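Local coordinates for protein BugD (Bordetella pertussis Tohama I, PDB 2F5X) that binds aspartic acid in the periplasm as a solute receptor of the tripartite tricarboxylate transporter family, probably for delivery to a membrane transporter, at residues A[57-69]-A[91-103]. Sequence-based numbering, arbitrary orientation.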
loop_
_atom_site.group_PDB
_atom_site.type_symbol
_atom_site.label_atom_id
_atom_site.label_comp_id
_atom_site.label_asym_id
_atom_site.label_seq_id
_atom_site.Cartn_x
_atom_site.Cartn_y
_atom_site.Cartn_z
ATOM N N GLY A 57 0.769 -4.102 12.420
ATOM C CA GLY A 57 1.805 -3.690 13.352
ATOM C C GLY A 57 3.068 -3.266 12.632
ATOM O O GLY A 57 3.418 -3.851 11.600
ATOM N N ALA A 58 3.736 -2.249 13.183
ATOM C CA ALA A 58 5.029 -1.749 12.693
ATOM C C ALA A 58 5.083 -1.572 11.173
ATOM O O ALA A 58 6.040 -2.012 10.516
ATOM C CB ALA A 58 6.183 -2.643 13.182
ATOM N N GLY A 59 4.050 -0.926 10.628
ATOM C CA GLY A 59 4.021 -0.521 9.230
ATOM C C GLY A 59 3.980 -1.665 8.227
ATOM O O GLY A 59 4.339 -1.481 7.068
ATOM N N GLY A 60 3.544 -2.836 8.675
ATOM C CA GLY A 60 3.491 -4.016 7.823
ATOM C C GLY A 60 4.647 -4.986 8.046
ATOM O O GLY A 60 4.634 -6.099 7.497
ATOM N N THR A 61 5.653 -4.591 8.830
ATOM C CA THR A 61 6.821 -5.465 8.971
ATOM C C THR A 61 6.521 -6.711 9.782
ATOM O O THR A 61 7.140 -7.743 9.555
ATOM C CB THR A 61 8.059 -4.763 9.569
ATOM O OG1 THR A 61 7.730 -4.195 10.841
ATOM C CG2 THR A 61 8.488 -3.578 8.711
ATOM N N ILE A 62 5.588 -6.614 10.729
ATOM C CA ILE A 62 5.225 -7.772 11.548
ATOM C C ILE A 62 4.586 -8.867 10.686
ATOM O O ILE A 62 4.960 -10.048 10.776
ATOM C CB ILE A 62 4.309 -7.349 12.734
ATOM C CG1 ILE A 62 5.066 -6.429 13.708
ATOM C CG2 ILE A 62 3.726 -8.575 13.451
ATOM C CD1 ILE A 62 6.351 -6.946 14.214
ATOM N N GLY A 63 3.641 -8.475 9.835
ATOM C CA GLY A 63 2.999 -9.425 8.941
ATOM C C GLY A 63 3.969 -10.016 7.931
ATOM O O GLY A 63 3.958 -11.222 7.664
ATOM N N THR A 64 4.825 -9.162 7.380
ATOM C CA THR A 64 5.818 -9.608 6.407
ATOM C C THR A 64 6.760 -10.619 7.040
ATOM O O THR A 64 7.058 -11.667 6.449
ATOM C CB THR A 64 6.585 -8.406 5.854
ATOM O OG1 THR A 64 5.674 -7.580 5.109
ATOM C CG2 THR A 64 7.641 -8.872 4.818
ATOM N N THR A 65 7.193 -10.307 8.259
ATOM C CA THR A 65 8.079 -11.174 9.013
ATOM C C THR A 65 7.413 -12.508 9.318
ATOM O O THR A 65 8.066 -13.558 9.235
ATOM C CB THR A 65 8.504 -10.475 10.312
ATOM O OG1 THR A 65 9.330 -9.360 9.972
ATOM C CG2 THR A 65 9.433 -11.369 11.144
ATOM N N GLN A 66 6.120 -12.465 9.653
ATOM C CA GLN A 66 5.373 -13.688 9.929
ATOM C C GLN A 66 5.454 -14.680 8.766
ATOM O O GLN A 66 5.726 -15.869 8.972
ATOM C CB GLN A 66 3.917 -13.388 10.281
ATOM C CG GLN A 66 3.146 -14.651 10.629
ATOM C CD GLN A 66 1.698 -14.381 10.953
ATOM O OE1 GLN A 66 1.400 -13.645 11.896
ATOM N NE2 GLN A 66 0.792 -14.977 10.180
ATOM N N VAL A 67 5.223 -14.199 7.550
ATOM C CA VAL A 67 5.334 -15.073 6.386
ATOM C C VAL A 67 6.786 -15.480 6.145
ATOM O O VAL A 67 7.052 -16.640 5.798
ATOM C CB VAL A 67 4.680 -14.468 5.118
ATOM C CG1 VAL A 67 4.792 -15.428 3.932
ATOM C CG2 VAL A 67 3.221 -14.167 5.384
ATOM N N ALA A 68 7.733 -14.564 6.357
ATOM C CA ALA A 68 9.148 -14.932 6.189
ATOM C C ALA A 68 9.523 -16.133 7.061
ATOM O O ALA A 68 10.331 -16.971 6.649
ATOM C CB ALA A 68 10.071 -13.749 6.487
ATOM N N ARG A 69 8.916 -16.212 8.247
ATOM C CA ARG A 69 9.199 -17.261 9.227
ATOM C C ARG A 69 8.232 -18.457 9.176
ATOM O O ARG A 69 8.365 -19.399 9.962
ATOM C CB ARG A 69 9.209 -16.658 10.637
ATOM C CG ARG A 69 10.281 -15.598 10.846
ATOM C CD ARG A 69 10.282 -14.978 12.239
ATOM N NE ARG A 69 11.271 -15.605 13.117
ATOM C CZ ARG A 69 11.011 -16.124 14.320
ATOM N NH1 ARG A 69 9.777 -16.112 14.815
ATOM N NH2 ARG A 69 11.992 -16.670 15.027
ATOM N N TYR A 91 14.187 0.439 9.185
ATOM C CA TYR A 91 14.453 -0.353 10.381
ATOM C C TYR A 91 15.825 -0.983 10.280
ATOM O O TYR A 91 16.192 -1.525 9.236
ATOM C CB TYR A 91 13.429 -1.482 10.521
ATOM C CG TYR A 91 12.021 -1.024 10.785
ATOM C CD1 TYR A 91 11.592 -0.762 12.084
ATOM C CD2 TYR A 91 11.115 -0.855 9.740
ATOM C CE1 TYR A 91 10.295 -0.348 12.342
ATOM C CE2 TYR A 91 9.810 -0.436 9.982
ATOM C CZ TYR A 91 9.413 -0.182 11.289
ATOM O OH TYR A 91 8.139 0.220 11.559
ATOM N N LYS A 92 16.570 -0.926 11.379
ATOM C CA LYS A 92 17.842 -1.626 11.476
ATOM C C LYS A 92 17.643 -3.117 11.234
ATOM O O LYS A 92 18.451 -3.748 10.554
ATOM C CB LYS A 92 18.491 -1.376 12.838
ATOM C CG LYS A 92 18.889 0.076 13.033
ATOM C CD LYS A 92 19.879 0.249 14.161
ATOM C CE LYS A 92 20.423 1.665 14.188
ATOM N NZ LYS A 92 20.907 2.023 15.551
ATOM N N ASN A 93 16.565 -3.664 11.789
ATOM C CA ASN A 93 16.133 -5.016 11.456
ATOM C C ASN A 93 14.629 -5.114 11.271
ATOM O O ASN A 93 13.877 -5.252 12.245
ATOM C CB ASN A 93 16.596 -6.042 12.481
ATOM C CG ASN A 93 16.419 -7.487 11.991
ATOM O OD1 ASN A 93 15.895 -7.755 10.884
ATOM N ND2 ASN A 93 16.868 -8.429 12.813
ATOM N N PRO A 94 14.195 -5.067 10.015
ATOM C CA PRO A 94 12.767 -5.140 9.694
ATOM C C PRO A 94 12.162 -6.528 9.917
ATOM O O PRO A 94 10.939 -6.654 9.855
ATOM C CB PRO A 94 12.728 -4.765 8.216
ATOM C CG PRO A 94 14.041 -5.186 7.692
ATOM C CD PRO A 94 15.030 -4.940 8.804
ATOM N N GLY A 95 12.998 -7.540 10.149
ATOM C CA GLY A 95 12.515 -8.886 10.416
ATOM C C GLY A 95 12.668 -9.835 9.239
ATOM O O GLY A 95 12.436 -11.038 9.367
ATOM N N TYR A 96 13.049 -9.293 8.088
ATOM C CA TYR A 96 13.193 -10.086 6.871
ATOM C C TYR A 96 14.256 -9.464 5.985
ATOM O O TYR A 96 14.675 -8.323 6.202
ATOM C CB TYR A 96 11.857 -10.194 6.112
ATOM C CG TYR A 96 11.337 -8.859 5.621
ATOM C CD1 TYR A 96 11.498 -8.475 4.289
ATOM C CD2 TYR A 96 10.718 -7.969 6.494
ATOM C CE1 TYR A 96 11.053 -7.236 3.840
ATOM C CE2 TYR A 96 10.263 -6.730 6.055
ATOM C CZ TYR A 96 10.437 -6.372 4.725
ATOM O OH TYR A 96 9.985 -5.153 4.277
ATOM N N GLU A 97 14.684 -10.241 4.999
ATOM C CA GLU A 97 15.672 -9.838 4.018
ATOM C C GLU A 97 14.891 -9.706 2.702
ATOM O O GLU A 97 14.342 -10.693 2.212
ATOM C CB GLU A 97 16.761 -10.922 3.936
ATOM C CG GLU A 97 18.173 -10.405 3.694
ATOM C CD GLU A 97 18.493 -10.213 2.224
ATOM O OE1 GLU A 97 19.688 -10.299 1.869
ATOM O OE2 GLU A 97 17.566 -9.975 1.422
ATOM N N PRO A 98 14.790 -8.497 2.140
ATOM C CA PRO A 98 13.848 -8.274 1.023
ATOM C C PRO A 98 14.175 -9.085 -0.236
ATOM O O PRO A 98 13.268 -9.420 -1.013
ATOM C CB PRO A 98 13.965 -6.764 0.764
ATOM C CG PRO A 98 15.336 -6.417 1.255
ATOM C CD PRO A 98 15.528 -7.263 2.490
ATOM N N TYR A 99 15.451 -9.414 -0.432
ATOM C CA TYR A 99 15.856 -10.144 -1.634
ATOM C C TYR A 99 15.887 -11.653 -1.463
ATOM O O TYR A 99 15.898 -12.382 -2.462
ATOM C CB TYR A 99 17.234 -9.671 -2.104
ATOM C CG TYR A 99 17.387 -8.167 -2.169
ATOM C CD1 TYR A 99 16.579 -7.385 -3.008
ATOM C CD2 TYR A 99 18.344 -7.520 -1.385
ATOM C CE1 TYR A 99 16.737 -5.992 -3.062
ATOM C CE2 TYR A 99 18.513 -6.142 -1.435
ATOM C CZ TYR A 99 17.712 -5.385 -2.277
ATOM O OH TYR A 99 17.891 -4.021 -2.324
ATOM N N THR A 100 15.928 -12.134 -0.221
ATOM C CA THR A 100 16.127 -13.577 0.007
ATOM C C THR A 100 15.133 -14.282 0.921
ATOM O O THR A 100 15.072 -15.510 0.911
ATOM C CB THR A 100 17.550 -13.886 0.532
ATOM O OG1 THR A 100 17.742 -13.239 1.800
ATOM C CG2 THR A 100 18.625 -13.323 -0.389
ATOM N N SER A 101 14.369 -13.542 1.720
ATOM C CA SER A 101 13.476 -14.199 2.680
ATOM C C SER A 101 12.317 -14.963 2.040
ATOM O O SER A 101 11.686 -15.795 2.700
ATOM C CB SER A 101 12.932 -13.187 3.691
ATOM O OG SER A 101 13.938 -12.866 4.624
ATOM N N PHE A 102 12.061 -14.688 0.762
ATOM C CA PHE A 102 10.877 -15.203 0.078
ATOM C C PHE A 102 11.183 -15.778 -1.291
ATOM O O PHE A 102 12.211 -15.460 -1.899
ATOM C CB PHE A 102 9.860 -14.069 -0.123
ATOM C CG PHE A 102 9.401 -13.436 1.158
ATOM C CD1 PHE A 102 8.320 -13.966 1.866
ATOM C CD2 PHE A 102 10.050 -12.313 1.662
ATOM C CE1 PHE A 102 7.900 -13.377 3.073
ATOM C CE2 PHE A 102 9.631 -11.723 2.846
ATOM C CZ PHE A 102 8.557 -12.261 3.555
ATOM N N GLU A 103 10.283 -16.636 -1.763
ATOM C CA GLU A 103 10.173 -16.935 -3.184
ATOM C C GLU A 103 9.083 -16.005 -3.736
ATOM O O GLU A 103 7.907 -16.137 -3.374
ATOM C CB GLU A 103 9.779 -18.401 -3.421
ATOM C CG GLU A 103 10.636 -19.447 -2.693
ATOM C CD GLU A 103 12.117 -19.394 -3.041
ATOM O OE1 GLU A 103 12.465 -18.810 -4.088
ATOM O OE2 GLU A 103 12.941 -19.945 -2.264
HETATM O O HOH W 1 7.240 -4.894 5.386
HETATM O O HOH W 2 12.526 -16.685 5.102
#
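Thr64 lays its methyl on the ring of Tyr96, and this CH-pi contact shows how a helix can be held against a loop by threonine methyls and aromatic rings. Thr64 CG2 stands 3.5 Å from the centroid of the Tyr96 ring and only 8° off the normal; with CG2 anti to the backbone N (chi1 -65° for OG1), the methyl faces the loop while Thr64 OG1 turns back to donate to Gly60 O at 3.0 Å. One turn earlier, Thr61 CG2 rests 3.6 Å from Tyr91 CE2, approaching that ring obliquely, and Thr61 OG1 bonds to Ala58 O. Phe102 turns its ring edge to the helix, Phe102 CZ lying 3.3 Å from Thr64 O, near the ring plane, while Val67 CG1 also meets the edge and Ala68 CB packs 3.6 Å from Phe102 CZ. Just before Tyr96, the backbone of Gly95 lies against Thr65, whose OG1 is 3.3 Å from Gly95 CA and donates to Thr61 O. Leu78 of strand 76-81 touches Thr64, Val67 and Phe102. The contact thus joins helix 61-68 of this periplasmic binding protein, preceded by a turn whose Gly59 is about 7 Å from the bound aspartic acid, to the loop leading into strand 102-117. Tyr91 OH is hydrogen-bonded to Ile147 O, and Tyr96 OH to Phe84 O. Water bridges the segments: one molecule donates to Thr64 OG1 and Tyr96 OH, another to Ala68 O and Ser101 O. Each threonine hydroxyl donates to a carbonyl three or four residues back, in or just before the helix, and adhesion to the loop rests on methyl, ring and water contacts.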